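Local coordinates for protein putative PLP-dependent aminotransferase (PDB 3JU7) that is probably a pyridoxal-phosphate-dependent aminotransferase of the DegT/DnrJ/EryC1 family, transferring amino groups with its cofactor, at residues T44-F49 with L200-N205; S180-Y185 with E207-I212; S261-Q266 with E359-I364. One frame throughout, in Å; residues are numbered along the deposited sequence.

How the contacts relate
Contacts 1 and 2 form one continuous region, with centres 10 Å apart; contact 3 stands alone, its centre 33 Å from contact 1 and 38 Å from contact 2, with about 17 Å between nearest atoms in each case. The first two join at the antiparallel strands 182-186 and 199-203, paired by a probable backbone bond, Leu200 N to Tyr185 O (2.9 Å); at the strand's start Ser203 OG probably bonds Gly181 O (2.6 Å). Contact 1 places helix 36-48 on one face of strand 199-203, while helix 206-215 of contact 2 lies on the other. Lys191, the predicted cofactor lysine and unmodelled here, falls in sequence between these strands, although all three contacts lie away from the annotated sites.

Contact 1 (T44-F49 with L200-N205); sequences TIMSGF and LIYSKN
Ile45 and Met46 of helix 36-48 pack on Leu200 and Tyr202 of strand 199-203, so that the helix rests against part of one face of the mixed sheet of the aminotransferase fold. The two aliphatic chains reach toward each other tip to tip: Ile45 CD1 stands 3.8 Å from Leu200 CD1, and Ile45 CG2 meets the other branch, Leu200 CD2, at 4.0 Å. On the strand side, chi1 of -167° directs Leu200 CG toward the helix, and chi2 of 83° sets CD1 against Ile45 CD1 and CD2 near Ile45 CG2. No hydrogen bond joins the two segments, and the surface they bury is small, 140 Å². The alternate strand residue, Ile201, sends its side chain to the opposite face, where helix 206-215 lies; this is the layered helix-sheet-helix build of the fold, with strand 199-203 running antiparallel to both neighbours, 55-59 and 182-186. The next helix residue, Met46, meets Tyr202, two along the strand, more loosely. The selenium of Met46, a selenomethionine, sits at the edge of the Tyr202 ring and near its plane, 4.4 Å from Tyr202 CE1. That ring is fixed by other means: it stacks on Phe50, and Tyr202 OH hydrogen-bonds to Arg53 O and Asp178 N.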
ATOM      1  N   THR A  44     -19.236   7.550   8.511  1.00 23.85           N
ATOM      2  CA  THR A  44     -19.074   8.729   9.359  1.00 24.98           C
ATOM      3  C   THR A  44     -18.558   9.880   8.545  1.00 24.42           C
ATOM      4  O   THR A  44     -18.917  11.024   8.798  1.00 22.38           O
ATOM      5  CB  THR A  44     -18.080   8.433  10.508  1.00 26.02           C
ATOM      6  OG1 THR A  44     -18.664   7.439  11.366  1.00 30.26           O
ATOM      7  CG2 THR A  44     -17.742   9.684  11.310  1.00 25.19           C
ATOM      8  N   ILE A  45     -17.685   9.584   7.578  1.00 24.31           N
ATOM      9  CA  ILE A  45     -17.182  10.621   6.683  1.00 23.09           C
ATOM     10  C   ILE A  45     -18.306  11.136   5.742  1.00 22.48           C
ATOM     11  O   ILE A  45     -18.463  12.337   5.533  1.00 22.90           O
ATOM     12  CB  ILE A  45     -15.986  10.099   5.886  1.00 23.32           C
ATOM     13  CG1 ILE A  45     -14.781   9.904   6.827  1.00 22.30           C
ATOM     14  CG2 ILE A  45     -15.598  11.091   4.795  1.00 23.43           C
ATOM     15  CD1 ILE A  45     -13.668   9.087   6.193  1.00 21.90           C
HETATM   16  N   MSE A  46     -19.089  10.222   5.193  1.00 21.20           N
HETATM   17  CA  MSE A  46     -20.171  10.595   4.263  1.00 23.29           C
HETATM   18  C   MSE A  46     -21.196  11.489   4.939  1.00 21.89           C
HETATM   19  O   MSE A  46     -21.608  12.502   4.391  1.00 21.84           O
HETATM   20  CB  MSE A  46     -20.830   9.339   3.650  1.00 18.61           C
HETATM   21  CG  MSE A  46     -19.955   8.662   2.626  1.00 20.56           C
HETATM   22 SE   MSE A  46     -19.431   9.868   1.196  0.75 11.60          SE
HETATM   23  CE  MSE A  46     -21.215  10.544   0.807  1.00 15.39           C
ATOM     24  N   SER A  47     -21.561  11.137   6.158  1.00 23.70           N
ATOM     25  CA  SER A  47     -22.498  11.943   6.921  1.00 27.03           C
ATOM     26  C   SER A  47     -21.890  13.226   7.427  1.00 26.49           C
ATOM     27  O   SER A  47     -22.514  14.280   7.402  1.00 26.42           O
ATOM     28  CB  SER A  47     -22.990  11.172   8.131  1.00 26.80           C
ATOM     29  OG  SER A  47     -23.852  10.167   7.689  1.00 38.49           O
ATOM     30  N   GLY A  48     -20.678  13.116   7.927  1.00 28.54           N
ATOM     31  CA  GLY A  48     -20.034  14.229   8.598  1.00 28.23           C
ATOM     32  C   GLY A  48     -19.517  15.257   7.627  1.00 28.29           C
ATOM     33  O   GLY A  48     -19.689  16.444   7.857  1.00 26.86           O
ATOM     34  N   PHE A  49     -18.897  14.813   6.533  1.00 27.78           N
ATOM     35  CA  PHE A  49     -18.298  15.756   5.612  1.00 26.41           C
ATOM     36  C   PHE A  49     -19.029  15.947   4.287  1.00 25.72           C
ATOM     37  O   PHE A  49     -19.099  17.082   3.795  1.00 25.60           O
ATOM     38  CB  PHE A  49     -16.836  15.372   5.344  1.00 28.68           C
ATOM     39  CG  PHE A  49     -15.914  15.590   6.525  1.00 29.58           C
ATOM     40  CD1 PHE A  49     -16.082  16.647   7.390  1.00 45.44           C
ATOM     41  CD2 PHE A  49     -14.846  14.755   6.742  1.00 46.50           C
ATOM     42  CE1 PHE A  49     -15.218  16.834   8.474  1.00 46.02           C
ATOM     43  CE2 PHE A  49     -13.979  14.957   7.820  1.00 44.44           C
ATOM     44  CZ  PHE A  49     -14.171  15.986   8.678  1.00 35.39           C
ATOM     45  N   LEU A 200      -7.929   8.331   1.583  1.00 24.35           N
ATOM     46  CA  LEU A 200      -9.329   8.279   1.196  1.00 20.86           C
ATOM     47  C   LEU A 200      -9.507   8.773  -0.242  1.00 22.23           C
ATOM     48  O   LEU A 200      -8.757   9.662  -0.727  1.00 19.08           O
ATOM     49  CB  LEU A 200     -10.147   9.150   2.114  1.00 21.50           C
ATOM     50  CG  LEU A 200     -11.695   9.003   2.086  1.00 27.07           C
ATOM     51  CD1 LEU A 200     -12.176   7.850   2.939  1.00 15.21           C
ATOM     52  CD2 LEU A 200     -12.386  10.263   2.495  1.00 17.91           C
ATOM     53  N   ILE A 201     -10.495   8.194  -0.927  1.00 22.22           N
ATOM     54  CA  ILE A 201     -10.919   8.678  -2.238  1.00 21.76           C
ATOM     55  C   ILE A 201     -12.378   9.038  -2.175  1.00 21.71           C
ATOM     56  O   ILE A 201     -13.167   8.277  -1.669  1.00 21.23           O
ATOM     57  CB  ILE A 201     -10.696   7.661  -3.397  1.00 21.67           C
ATOM     58  CG1 ILE A 201      -9.271   7.104  -3.342  1.00 22.26           C
ATOM     59  CG2 ILE A 201     -10.971   8.355  -4.734  1.00 18.41           C
ATOM     60  CD1 ILE A 201      -8.899   6.164  -4.503  1.00 26.20           C
ATOM     61  N   TYR A 202     -12.721  10.222  -2.672  1.00 21.38           N
ATOM     62  CA  TYR A 202     -14.117  10.657  -2.759  1.00 23.03           C
ATOM     63  C   TYR A 202     -14.479  10.846  -4.227  1.00 22.78           C
ATOM     64  O   TYR A 202     -13.650  11.295  -5.012  1.00 21.52           O
ATOM     65  CB  TYR A 202     -14.328  12.012  -2.067  1.00 21.30           C
ATOM     66  CG  TYR A 202     -15.687  12.581  -2.361  1.00 20.07           C
ATOM     67  CD1 TYR A 202     -16.808  12.175  -1.633  1.00 23.24           C
ATOM     68  CD2 TYR A 202     -15.883  13.480  -3.414  1.00 19.18           C
ATOM     69  CE1 TYR A 202     -18.073  12.675  -1.919  1.00 19.69           C
ATOM     70  CE2 TYR A 202     -17.157  13.981  -3.702  1.00 19.58           C
ATOM     71  CZ  TYR A 202     -18.240  13.591  -2.940  1.00 20.32           C
ATOM     72  OH  TYR A 202     -19.497  14.091  -3.234  1.00 17.81           O
ATOM     73  N   SER A 203     -15.703  10.489  -4.588  1.00 21.86           N
ATOM     74  CA  SER A 203     -16.270  10.897  -5.880  1.00 22.94           C
ATOM     75  C   SER A 203     -17.762  11.026  -5.717  1.00 23.63           C
ATOM     76  O   SER A 203     -18.403  10.362  -4.882  1.00 23.52           O
ATOM     77  CB  SER A 203     -15.913   9.954  -7.038  1.00 23.07           C
ATOM     78  OG  SER A 203     -16.426  10.407  -8.281  1.00 21.14           O
ATOM     79  N   LYS A 204     -18.322  11.932  -6.491  1.00 25.01           N
ATOM     80  CA  LYS A 204     -19.758  11.968  -6.608  1.00 25.69           C
ATOM     81  C   LYS A 204     -20.207  10.679  -7.322  1.00 25.02           C
ATOM     82  O   LYS A 204     -21.340  10.223  -7.131  1.00 23.98           O
ATOM     83  CB  LYS A 204     -20.166  13.211  -7.362  1.00 28.40           C
ATOM     84  CG  LYS A 204     -21.653  13.343  -7.617  1.00 28.59           C
ATOM     85  CD  LYS A 204     -22.438  13.530  -6.357  1.00 36.66           C
ATOM     86  CE  LYS A 204     -23.866  13.986  -6.690  1.00 39.25           C
ATOM     87  NZ  LYS A 204     -24.440  14.772  -5.592  1.00 45.76           N
ATOM     88  N   ASN A 205     -19.302  10.082  -8.110  1.00 22.87           N
ATOM     89  CA  ASN A 205     -19.627   8.883  -8.873  1.00 24.87           C
ATOM     90  C   ASN A 205     -19.482   7.616  -8.040  1.00 25.51           C
ATOM     91  O   ASN A 205     -18.383   7.087  -7.860  1.00 26.90           O
ATOM     92  CB  ASN A 205     -18.762   8.817 -10.117  1.00 23.88           C
ATOM     93  CG  ASN A 205     -19.208   7.734 -11.072  1.00 30.74           C
ATOM     94  OD1 ASN A 205     -19.457   6.575 -10.688  1.00 28.84           O
ATOM     95  ND2 ASN A 205     -19.275   8.095 -12.342  1.00 30.58           N
TER

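Contact 2 (S180-Y185 with E207-I212); sequences SGMIIY and EDIQRI
The carboxylate of Asp208 is the flat group that bridges this contact: a water donates to Asp208 OD2 at 2.7 Å and to Ser180 O at 3.0 Å, linking the helix to the loop that leads into the strand. The other flat group, the Tyr185 ring, takes no part in the helix contact; Ile183 CG2 lies 3.5 Å above one face of the Tyr185 ring, offset toward the rim, and Phe166 meets the ring edge-to-face. The fold element is a strand-strand-helix unit, in which strand 182-186 and strand 199-203 run antiparallel and the chain then enters helix 206-215, which returns to lie over the sheet. The short segment axes are 11.1 Å apart at closest approach and inclined at 48°, a gap that the side chain of Met182, a selenomethionine, spans. Extended beyond CG (chi2 174°, chi3 156°), it reaches the helix with its terminal methyl, among three residues one turn apart or adjacent. Ile201 and Ser203 of the neighbouring strand also touch Met182, and Ile212 touches Thr57 of strand 55-59, so the contact belongs to the layer between sheet and helix. Met182 and Ile212 approach tip to tip, with Met182 SE 4.0 Å from Ile212 CG1. The methyl carbon itself, Met182 CE, is 3.5 Å from Asp208 CB, 3.6 Å from Ile212 CG1 and 3.7 Å from Ile209 CD1.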
ATOM      1  N   SER A 180     -17.307  15.350  -9.986  1.00 21.41           N
ATOM      2  CA  SER A 180     -17.502  14.188 -10.839  1.00 24.14           C
ATOM      3  C   SER A 180     -16.298  13.286 -10.931  1.00 24.68           C
ATOM      4  O   SER A 180     -16.456  12.095 -11.121  1.00 24.92           O
ATOM      5  CB  SER A 180     -17.835  14.634 -12.244  1.00 24.51           C
ATOM      6  OG  SER A 180     -19.065  15.289 -12.210  1.00 33.82           O
ATOM      7  N   GLY A 181     -15.101  13.866 -10.872  1.00 21.86           N
ATOM      8  CA  GLY A 181     -13.880  13.080 -10.911  1.00 22.31           C
ATOM      9  C   GLY A 181     -13.618  12.429  -9.570  1.00 23.02           C
ATOM     10  O   GLY A 181     -14.548  12.125  -8.809  1.00 19.25           O
HETATM   11  N   MSE A 182     -12.343  12.219  -9.278  1.00 22.51           N
HETATM   12  CA  MSE A 182     -11.949  11.644  -8.001  1.00 23.77           C
HETATM   13  C   MSE A 182     -11.050  12.606  -7.254  1.00 23.88           C
HETATM   14  O   MSE A 182     -10.308  13.366  -7.877  1.00 24.38           O
HETATM   15  CB  MSE A 182     -11.253  10.310  -8.217  1.00 24.72           C
HETATM   16  CG  MSE A 182     -12.269   9.237  -8.372  1.00 25.79           C
HETATM   17 SE   MSE A 182     -11.711   7.475  -8.825  0.75 17.50          SE
HETATM   18  CE  MSE A 182     -13.321   6.710  -8.058  1.00 28.34           C
ATOM     19  N   ILE A 183     -11.185  12.593  -5.929  1.00 20.86           N
ATOM     20  CA  ILE A 183     -10.326  13.359  -5.027  1.00 22.85           C
ATOM     21  C   ILE A 183      -9.608  12.384  -4.090  1.00 23.11           C
ATOM     22  O   ILE A 183     -10.232  11.519  -3.473  1.00 23.89           O
ATOM     23  CB  ILE A 183     -11.139  14.417  -4.241  1.00 21.72           C
ATOM     24  CG1 ILE A 183     -12.069  15.152  -5.242  1.00 30.13           C
ATOM     25  CG2 ILE A 183     -10.214  15.311  -3.494  1.00 18.75           C
ATOM     26  CD1 ILE A 183     -12.283  16.586  -5.078  1.00 30.16           C
ATOM     27  N   ILE A 184      -8.290  12.516  -4.027  1.00 22.85           N
ATOM     28  CA  ILE A 184      -7.446  11.736  -3.145  1.00 23.28           C
ATOM     29  C   ILE A 184      -6.979  12.587  -1.950  1.00 25.21           C
ATOM     30  O   ILE A 184      -6.546  13.712  -2.098  1.00 23.92           O
ATOM     31  CB  ILE A 184      -6.185  11.211  -3.870  1.00 23.60           C
ATOM     32  CG1 ILE A 184      -6.526  10.545  -5.236  1.00 27.77           C
ATOM     33  CG2 ILE A 184      -5.437  10.276  -2.961  1.00 22.06           C
ATOM     34  CD1 ILE A 184      -7.861   9.752  -5.288  1.00 29.00           C
ATOM     35  N   TYR A 185      -7.117  12.032  -0.754  1.00 26.15           N
ATOM     36  CA  TYR A 185      -6.692  12.666   0.452  1.00 24.55           C
ATOM     37  C   TYR A 185      -5.835  11.678   1.213  1.00 23.81           C
ATOM     38  O   TYR A 185      -6.024  10.443   1.119  1.00 24.13           O
ATOM     39  CB  TYR A 185      -7.875  13.016   1.377  1.00 22.34           C
ATOM     40  CG  TYR A 185      -9.017  13.792   0.809  1.00 22.56           C
ATOM     41  CD1 TYR A 185      -9.067  15.186   0.873  1.00 26.45           C
ATOM     42  CD2 TYR A 185     -10.147  13.124   0.321  1.00 25.99           C
ATOM     43  CE1 TYR A 185     -10.206  15.920   0.347  1.00 23.61           C
ATOM     44  CE2 TYR A 185     -11.250  13.817  -0.184  1.00 25.77           C
ATOM     45  CZ  TYR A 185     -11.292  15.215  -0.185  1.00 31.44           C
ATOM     46  OH  TYR A 185     -12.457  15.853  -0.680  1.00 31.49           O
ATOM     47  N   GLU A 207     -20.578   4.459  -8.491  1.00 23.84           N
ATOM     48  CA  GLU A 207     -20.120   3.274  -9.218  1.00 24.20           C
ATOM     49  C   GLU A 207     -18.596   3.262  -9.341  1.00 24.14           C
ATOM     50  O   GLU A 207     -17.976   2.233  -9.111  1.00 28.32           O
ATOM     51  CB  GLU A 207     -20.752   3.221 -10.622  1.00 25.26           C
ATOM     52  CG  GLU A 207     -22.273   2.981 -10.658  1.00 28.39           C
ATOM     53  N   ASP A 208     -17.973   4.392  -9.669  1.00 23.22           N
ATOM     54  CA  ASP A 208     -16.500   4.436  -9.747  1.00 24.73           C
ATOM     55  C   ASP A 208     -15.825   4.060  -8.422  1.00 23.74           C
ATOM     56  O   ASP A 208     -14.842   3.333  -8.401  1.00 24.80           O
ATOM     57  CB  ASP A 208     -16.011   5.824 -10.168  1.00 26.30           C
ATOM     58  CG  ASP A 208     -16.351   6.168 -11.626  1.00 30.32           C
ATOM     59  OD1 ASP A 208     -16.722   5.252 -12.408  1.00 36.48           O
ATOM     60  OD2 ASP A 208     -16.263   7.371 -11.969  1.00 37.32           O
ATOM     61  N   ILE A 209     -16.362   4.568  -7.328  1.00 23.07           N
ATOM     62  CA  ILE A 209     -15.885   4.221  -5.988  1.00 23.59           C
ATOM     63  C   ILE A 209     -16.056   2.736  -5.715  1.00 22.90           C
ATOM     64  O   ILE A 209     -15.158   2.124  -5.174  1.00 24.72           O
ATOM     65  CB  ILE A 209     -16.607   5.050  -4.890  1.00 22.54           C
ATOM     66  CG1 ILE A 209     -16.217   6.535  -5.054  1.00 23.89           C
ATOM     67  CG2 ILE A 209     -16.305   4.515  -3.464  1.00 16.22           C
ATOM     68  CD1 ILE A 209     -14.820   6.869  -4.729  1.00 17.89           C
ATOM     69  N   GLN A 210     -17.200   2.155  -6.075  1.00 23.72           N
ATOM     70  CA  GLN A 210     -17.376   0.676  -5.953  1.00 26.75           C
ATOM     71  C   GLN A 210     -16.272  -0.080  -6.708  1.00 26.83           C
ATOM     72  O   GLN A 210     -15.693  -1.060  -6.222  1.00 24.33           O
ATOM     73  CB  GLN A 210     -18.725   0.241  -6.495  1.00 26.23           C
ATOM     74  CG  GLN A 210     -19.901   0.762  -5.638  1.00 36.06           C
ATOM     75  CD  GLN A 210     -21.300   0.622  -6.273  1.00 50.50           C
ATOM     76  OE1 GLN A 210     -21.465   0.139  -7.405  1.00 61.69           O
ATOM     77  NE2 GLN A 210     -22.319   1.060  -5.526  1.00 51.79           N
ATOM     78  N   ARG A 211     -15.970   0.412  -7.896  1.00 24.70           N
ATOM     79  CA  ARG A 211     -14.946  -0.220  -8.700  1.00 26.30           C
ATOM     80  C   ARG A 211     -13.575  -0.071  -8.054  1.00 24.88           C
ATOM     81  O   ARG A 211     -12.814  -1.031  -8.006  1.00 25.29           O
ATOM     82  CB  ARG A 211     -14.968   0.361 -10.120  1.00 24.94           C
ATOM     83  CG  ARG A 211     -14.196  -0.430 -11.073  1.00 29.95           C
ATOM     84  CD  ARG A 211     -14.700  -0.246 -12.478  1.00 37.42           C
ATOM     85  NE  ARG A 211     -15.942  -0.961 -12.649  1.00 33.18           N
ATOM     86  CZ  ARG A 211     -16.813  -0.718 -13.618  1.00 47.01           C
ATOM     87  NH1 ARG A 211     -16.570   0.225 -14.532  1.00 48.58           N
ATOM     88  NH2 ARG A 211     -17.930  -1.441 -13.682  1.00 44.16           N
ATOM     89  N   ILE A 212     -13.257   1.117  -7.542  1.00 24.66           N
ATOM     90  CA  ILE A 212     -11.955   1.317  -6.892  1.00 25.21           C
ATOM     91  C   ILE A 212     -11.845   0.321  -5.740  1.00 24.22           C
ATOM     92  O   ILE A 212     -10.769  -0.214  -5.475  1.00 20.18           O
ATOM     93  CB  ILE A 212     -11.772   2.754  -6.304  1.00 26.48           C
ATOM     94  CG1 ILE A 212     -11.412   3.748  -7.395  1.00 29.45           C
ATOM     95  CG2 ILE A 212     -10.661   2.743  -5.197  1.00 23.32           C
ATOM     96  CD1 ILE A 212      -9.956   3.910  -7.687  1.00 25.51           C
TER
HETATM   97  O   HOH W   1     -14.843   9.623 -11.368  1.00 21.04           O

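Contact 3 (S261-Q266 with E359-I364); sequences SEWYKQ and EIVEQI
Val361 is the bump of this contact, and the hollow it fills lies on helix 250-270 between Trp263 and Tyr264. Ile260 and Leu267 also touch Val361, so its side chain sits among residues spaced i, i+3, i+4 and i+7, the hole of knobs-into-holes packing. The two segments run in roughly the same direction, with a signed crossing angle of -38° and an axis separation of 9.5 Å; the nearest CA atoms are those of Tyr264 and Val361. The two valine branches are divided between the aromatic walls. Val361 CG1, lying opposite the backbone N, settles over one face of the Tyr264 ring as a CH-pi contact, 3.7 Å from the ring centroid and 17° off its normal. Val361 CG2 approaches Trp263 obliquely, 4.3 Å from Trp263 CE3, a looser touch. A second bump, Ile364, one turn further along helix 358-368, meets Tyr264 at its outer end. There Ile364 CG2 lies at the ring edge, near its plane and 4.1 Å from Tyr264 CE1, while Ile364 CD1 comes within 3.5 Å of Tyr264 OH. The tyrosine's chi1 of -107°, well off a staggered value, acts together with chi2 to turn one ring face toward Val361 CG1, which sits off centre toward the rim. The hydroxyl hydrogen-bonds to Pro351 O, so the polar end of this buried residue has a partner beyond the two helices. No hydrogen bond crosses the contact; its packing is mostly hydrocarbon, with the phenol oxygen lying against Ile364, which implies that the two segments are joined by shape fit and the burial of 230 Å².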
ATOM      1  N   SER A 261      -2.138  29.179  12.942  1.00 28.47           N
ATOM      2  CA  SER A 261      -2.128  29.937  11.679  1.00 30.23           C
ATOM      3  C   SER A 261      -2.443  31.417  11.885  1.00 29.76           C
ATOM      4  O   SER A 261      -1.720  32.275  11.376  1.00 23.97           O
ATOM      5  CB  SER A 261      -3.136  29.370  10.676  1.00 29.99           C
ATOM      6  OG  SER A 261      -2.798  28.049  10.293  1.00 35.68           O
ATOM      7  N   GLU A 262      -3.532  31.688  12.619  1.00 30.54           N
ATOM      8  CA  GLU A 262      -3.934  33.043  12.986  1.00 31.14           C
ATOM      9  C   GLU A 262      -2.765  33.768  13.657  1.00 30.35           C
ATOM     10  O   GLU A 262      -2.482  34.924  13.330  1.00 31.27           O
ATOM     11  CB  GLU A 262      -5.136  33.039  13.964  1.00 34.32           C
ATOM     12  CG  GLU A 262      -6.508  32.512  13.421  1.00 40.20           C
ATOM     13  CD  GLU A 262      -7.608  32.519  14.507  1.00 51.11           C
ATOM     14  OE1 GLU A 262      -7.580  33.424  15.369  1.00 61.07           O
ATOM     15  OE2 GLU A 262      -8.501  31.634  14.514  1.00 55.77           O
ATOM     16  N   TRP A 263      -2.096  33.104  14.603  1.00 27.87           N
ATOM     17  CA  TRP A 263      -0.958  33.715  15.287  1.00 26.62           C
ATOM     18  C   TRP A 263       0.165  34.063  14.303  1.00 26.10           C
ATOM     19  O   TRP A 263       0.816  35.115  14.385  1.00 25.57           O
ATOM     20  CB  TRP A 263      -0.386  32.788  16.359  1.00 25.59           C
ATOM     21  CG  TRP A 263      -1.212  32.629  17.576  1.00 30.72           C
ATOM     22  CD1 TRP A 263      -2.092  33.537  18.102  1.00 32.90           C
ATOM     23  CD2 TRP A 263      -1.190  31.520  18.488  1.00 30.95           C
ATOM     24  NE1 TRP A 263      -2.633  33.047  19.254  1.00 33.82           N
ATOM     25  CE2 TRP A 263      -2.097  31.814  19.519  1.00 33.85           C
ATOM     26  CE3 TRP A 263      -0.488  30.311  18.532  1.00 28.76           C
ATOM     27  CZ2 TRP A 263      -2.336  30.936  20.573  1.00 32.10           C
ATOM     28  CZ3 TRP A 263      -0.729  29.441  19.572  1.00 29.19           C
ATOM     29  CH2 TRP A 263      -1.648  29.749  20.574  1.00 33.37           C
ATOM     30  N   TYR A 264       0.428  33.146  13.396  1.00 25.01           N
ATOM     31  CA  TYR A 264       1.436  33.383  12.394  1.00 26.89           C
ATOM     32  C   TYR A 264       1.087  34.649  11.601  1.00 27.44           C
ATOM     33  O   TYR A 264       1.948  35.504  11.386  1.00 24.71           O
ATOM     34  CB  TYR A 264       1.545  32.179  11.460  1.00 28.06           C
ATOM     35  CG  TYR A 264       2.774  31.305  11.634  1.00 27.97           C
ATOM     36  CD1 TYR A 264       4.050  31.812  11.408  1.00 23.86           C
ATOM     37  CD2 TYR A 264       2.654  29.968  11.954  1.00 25.65           C
ATOM     38  CE1 TYR A 264       5.168  31.009  11.530  1.00 25.16           C
ATOM     39  CE2 TYR A 264       3.763  29.168  12.081  1.00 21.06           C
ATOM     40  CZ  TYR A 264       5.017  29.676  11.855  1.00 26.48           C
ATOM     41  OH  TYR A 264       6.122  28.835  11.922  1.00 20.92           O
ATOM     42  N   LYS A 265      -0.177  34.773  11.199  1.00 28.74           N
ATOM     43  CA  LYS A 265      -0.597  35.880  10.351  1.00 30.89           C
ATOM     44  C   LYS A 265      -0.475  37.195  11.096  1.00 31.82           C
ATOM     45  O   LYS A 265       0.046  38.189  10.568  1.00 32.15           O
ATOM     46  CB  LYS A 265      -2.023  35.665   9.847  1.00 32.59           C
ATOM     47  CG  LYS A 265      -2.102  34.533   8.839  1.00 39.60           C
ATOM     48  CD  LYS A 265      -3.506  34.097   8.415  1.00 50.07           C
ATOM     49  CE  LYS A 265      -3.492  32.606   8.021  1.00 57.27           C
ATOM     50  NZ  LYS A 265      -4.642  32.175   7.184  1.00 60.13           N
ATOM     51  N   GLN A 266      -0.915  37.194  12.344  1.00 31.60           N
ATOM     52  CA  GLN A 266      -0.851  38.400  13.166  1.00 32.10           C
ATOM     53  C   GLN A 266       0.580  38.823  13.434  1.00 31.12           C
ATOM     54  O   GLN A 266       0.897  40.009  13.356  1.00 31.04           O
ATOM     55  CB  GLN A 266      -1.548  38.179  14.504  1.00 31.68           C
ATOM     56  CG  GLN A 266      -3.051  38.033  14.413  1.00 40.86           C
ATOM     57  CD  GLN A 266      -3.684  37.586  15.737  1.00 50.05           C
ATOM     58  OE1 GLN A 266      -3.149  36.723  16.447  1.00 52.26           O
ATOM     59  NE2 GLN A 266      -4.833  38.173  16.068  1.00 57.87           N
ATOM     60  N   GLU A 359       4.320  31.857  21.795  1.00 31.55           N
ATOM     61  CA  GLU A 359       5.707  32.293  21.977  1.00 34.32           C
ATOM     62  C   GLU A 359       6.641  31.559  21.008  1.00 32.38           C
ATOM     63  O   GLU A 359       7.648  32.117  20.591  1.00 29.36           O
ATOM     64  CB  GLU A 359       6.198  32.209  23.447  1.00 35.42           C
ATOM     65  CG  GLU A 359       5.960  30.872  24.183  1.00 48.51           C
ATOM     66  CD  GLU A 359       4.580  30.755  24.888  1.00 58.44           C
ATOM     67  OE1 GLU A 359       3.802  31.742  24.864  1.00 61.28           O
ATOM     68  OE2 GLU A 359       4.285  29.673  25.474  1.00 62.32           O
ATOM     69  N   ILE A 360       6.291  30.332  20.613  1.00 33.26           N
ATOM     70  CA  ILE A 360       7.102  29.630  19.609  1.00 30.64           C
ATOM     71  C   ILE A 360       6.947  30.274  18.233  1.00 29.37           C
ATOM     72  O   ILE A 360       7.955  30.531  17.576  1.00 28.57           O
ATOM     73  CB  ILE A 360       6.843  28.134  19.592  1.00 31.20           C
ATOM     74  CG1 ILE A 360       7.378  27.521  20.886  1.00 31.74           C
ATOM     75  CG2 ILE A 360       7.536  27.470  18.399  1.00 27.37           C
ATOM     76  CD1 ILE A 360       6.911  26.103  21.114  1.00 32.94           C
ATOM     77  N   VAL A 361       5.718  30.590  17.815  1.00 28.27           N
ATOM     78  CA  VAL A 361       5.517  31.310  16.538  1.00 29.39           C
ATOM     79  C   VAL A 361       6.339  32.627  16.527  1.00 29.28           C
ATOM     80  O   VAL A 361       7.087  32.901  15.584  1.00 25.93           O
ATOM     81  CB  VAL A 361       4.026  31.628  16.260  1.00 29.98           C
ATOM     82  CG1 VAL A 361       3.862  32.309  14.932  1.00 27.21           C
ATOM     83  CG2 VAL A 361       3.174  30.363  16.296  1.00 26.60           C
ATOM     84  N   GLU A 362       6.207  33.402  17.603  1.00 30.67           N
ATOM     85  CA  GLU A 362       6.955  34.651  17.781  1.00 31.90           C
ATOM     86  C   GLU A 362       8.475  34.470  17.619  1.00 31.33           C
ATOM     87  O   GLU A 362       9.090  35.202  16.854  1.00 29.19           O
ATOM     88  CB  GLU A 362       6.610  35.312  19.119  1.00 32.33           C
ATOM     89  CG  GLU A 362       7.346  36.644  19.393  1.00 39.76           C
ATOM     90  CD  GLU A 362       6.797  37.435  20.587  1.00 42.46           C
ATOM     91  OE1 GLU A 362       6.183  36.867  21.519  1.00 45.62           O
ATOM     92  OE2 GLU A 362       7.000  38.654  20.592  1.00 50.59           O
ATOM     93  N   GLN A 363       9.074  33.505  18.321  1.00 31.02           N
ATOM     94  CA  GLN A 363      10.477  33.166  18.078  1.00 31.67           C
ATOM     95  C   GLN A 363      10.714  33.122  16.590  1.00 29.66           C
ATOM     96  O   GLN A 363      11.609  33.771  16.080  1.00 28.99           O
ATOM     97  CB  GLN A 363      10.847  31.764  18.588  1.00 34.31           C
ATOM     98  CG  GLN A 363      11.127  31.569  20.083  1.00 41.46           C
ATOM     99  CD  GLN A 363      11.795  30.198  20.383  1.00 53.05           C
ATOM    100  OE1 GLN A 363      12.719  29.770  19.672  1.00 63.16           O
ATOM    101  NE2 GLN A 363      11.336  29.524  21.442  1.00 47.62           N
ATOM    102  N   ILE A 364       9.895  32.330  15.902  1.00 29.66           N
ATOM    103  CA  ILE A 364      10.111  32.011  14.499  1.00 28.23           C
ATOM    104  C   ILE A 364       9.987  33.262  13.656  1.00 28.12           C
ATOM    105  O   ILE A 364      10.894  33.610  12.910  1.00 27.50           O
ATOM    106  CB  ILE A 364       9.130  30.900  14.020  1.00 29.08           C
ATOM    107  CG1 ILE A 364       9.486  29.555  14.684  1.00 28.48           C
ATOM    108  CG2 ILE A 364       9.149  30.744  12.502  1.00 22.12           C
ATOM    109  CD1 ILE A 364       8.409  28.453  14.504  1.00 23.38           C
TER